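Local atomic coordinates of dual specificity phosphatase 28 (Homo sapiens, PDB entry 5Y15), a protein that is an atypical dual-specificity phosphatase that hydrolyses a synthetic aryl phosphate in vitro but has almost no detectable activity on phosphotyrosine. Residues V134-A137 with Y138-H142. The protein carries 2 engineered substitutions. Sequence-based numbering, arbitrary orientation.
Sequences VCTA and YLMRH
Thr136 and Met140 meet one turn apart in a local contact along helix 130-142 of the dual-specificity phosphatase fold, buried here as far as Met140 and packed between helices 100-115, 147-157 and 165-179. The helix follows the family's phosphate-binding loop; the Val134 side chain is about 8 Å from that of Ser124, the engineered residue at the position inferred to form the phosphocysteine intermediate. Four successive backbone hydrogen bonds, each from N of residue i+4 to O of residue i, join 134-137 to 138-142, from Tyr138 N to Val134 O (2.9 Å) through Arg141 N to Ala137 O (2.9 Å). Thr136 is at home inside a helix because its OG1, lying beside its own backbone N, hydrogen-bonds to Ala132 O, which leaves the methyl CG2 for apolar company. Ala137, small enough for a crowded interface, lets Leu103 and Tyr174 come close from two neighbouring helices. Val134 and Leu139 offer branched apolar surfaces, Val134 to Val72 and Leu99, Leu139 to Ala150 and Leu145. With CG anti to the backbone N (chi1 172°), Tyr138 swings away from 134-137 toward helix 100-115, where its long aromatic side chain packs on Met110 and Val114 and OH hydrogen-bonds to Glu111 OE1. Longer and flexible, Arg141 carries its charge out to a salt bridge with Glu104. Unbranched Met140 can fold back along the helix: a bend at chi3 (-78°) returns its methyl toward the preceding turn, where CE lies 3.6 Å from Ala137 CA and 3.7 Å from Thr136 CG2.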
loop_
_atom_site.group_PDB
_atom_site.type_symbol
_atom_site.label_atom_id
_atom_site.label_comp_id
_atom_site.label_asym_id
_atom_site.label_seq_id
_atom_site.Cartn_x
_atom_site.Cartn_y
_atom_site.Cartn_z
ATOM N N VAL A 134 3.771 -1.000 13.201
ATOM C CA VAL A 134 3.939 -1.471 11.820
ATOM C C VAL A 134 5.410 -1.776 11.523
ATOM O O VAL A 134 5.732 -2.781 10.870
ATOM C CB VAL A 134 3.358 -0.448 10.827
ATOM C CG1 VAL A 134 3.737 -0.825 9.404
ATOM C CG2 VAL A 134 1.828 -0.374 10.960
ATOM N N CYS A 135 6.329 -0.917 11.984
ATOM C CA CYS A 135 7.754 -1.214 11.788
ATOM C C CYS A 135 8.135 -2.538 12.446
ATOM O O CYS A 135 8.849 -3.366 11.858
ATOM C CB CYS A 135 8.613 -0.078 12.347
ATOM S SG CYS A 135 8.651 1.325 11.244
ATOM N N THR A 136 7.654 -2.761 13.667
ATOM C CA THR A 136 7.950 -4.004 14.357
ATOM C C THR A 136 7.442 -5.211 13.574
ATOM O O THR A 136 8.185 -6.187 13.335
ATOM C CB THR A 136 7.309 -3.952 15.736
ATOM O OG1 THR A 136 7.795 -2.796 16.413
ATOM C CG2 THR A 136 7.631 -5.183 16.538
ATOM N N ALA A 137 6.172 -5.165 13.166
ATOM C CA ALA A 137 5.603 -6.271 12.405
ATOM C C ALA A 137 6.367 -6.496 11.102
ATOM O O ALA A 137 6.517 -7.640 10.642
ATOM C CB ALA A 137 4.110 -6.017 12.158
ATOM N N TYR A 138 6.825 -5.421 10.469
ATOM C CA TYR A 138 7.567 -5.592 9.231
ATOM C C TYR A 138 8.867 -6.343 9.493
ATOM O O TYR A 138 9.236 -7.254 8.736
ATOM C CB TYR A 138 7.844 -4.244 8.556
ATOM C CG TYR A 138 8.782 -4.400 7.378
ATOM C CD1 TYR A 138 8.311 -4.831 6.145
ATOM C CD2 TYR A 138 10.151 -4.195 7.521
ATOM C CE1 TYR A 138 9.166 -5.004 5.073
ATOM C CE2 TYR A 138 11.025 -4.391 6.450
ATOM C CZ TYR A 138 10.527 -4.799 5.239
ATOM O OH TYR A 138 11.389 -4.978 4.183
ATOM N N LEU A 139 9.570 -5.978 10.567
ATOM C CA LEU A 139 10.819 -6.663 10.869
ATOM C C LEU A 139 10.583 -8.132 11.196
ATOM O O LEU A 139 11.392 -8.993 10.830
ATOM C CB LEU A 139 11.541 -5.959 12.011
ATOM C CG LEU A 139 11.985 -4.546 11.646
ATOM C CD1 LEU A 139 12.598 -3.904 12.870
ATOM C CD2 LEU A 139 13.003 -4.618 10.507
ATOM N N MET A 140 9.471 -8.442 11.865
ATOM C CA MET A 140 9.189 -9.841 12.164
ATOM C C MET A 140 8.857 -10.628 10.905
ATOM O O MET A 140 9.305 -11.769 10.745
ATOM C CB MET A 140 8.009 -9.950 13.125
ATOM C CG MET A 140 8.346 -9.865 14.588
ATOM S SD MET A 140 6.797 -9.960 15.515
ATOM C CE MET A 140 6.266 -8.363 15.270
ATOM N N ARG A 141 8.044 -10.046 10.024
ATOM C CA ARG A 141 7.468 -10.771 8.896
ATOM C C ARG A 141 8.456 -10.947 7.744
ATOM O O ARG A 141 8.440 -11.987 7.074
ATOM C CB ARG A 141 6.198 -10.061 8.432
ATOM C CG ARG A 141 5.608 -10.555 7.127
ATOM C CD ARG A 141 5.174 -12.022 7.218
ATOM N NE ARG A 141 4.554 -12.466 5.971
ATOM C CZ ARG A 141 5.221 -13.045 4.974
ATOM N NH1 ARG A 141 6.528 -13.257 5.076
ATOM N NH2 ARG A 141 4.581 -13.414 3.872
ATOM N N HIS A 142 9.311 -9.949 7.473
ATOM C CA HIS A 142 10.173 -10.005 6.296
ATOM C C HIS A 142 11.667 -9.937 6.583
ATOM O O HIS A 142 12.467 -10.085 5.649
ATOM C CB HIS A 142 9.791 -8.908 5.296
ATOM C CG HIS A 142 8.487 -9.163 4.615
ATOM N ND1 HIS A 142 7.364 -8.392 4.829
ATOM C CD2 HIS A 142 8.118 -10.129 3.740
ATOM C CE1 HIS A 142 6.364 -8.857 4.098
ATOM N NE2 HIS A 142 6.798 -9.913 3.428
#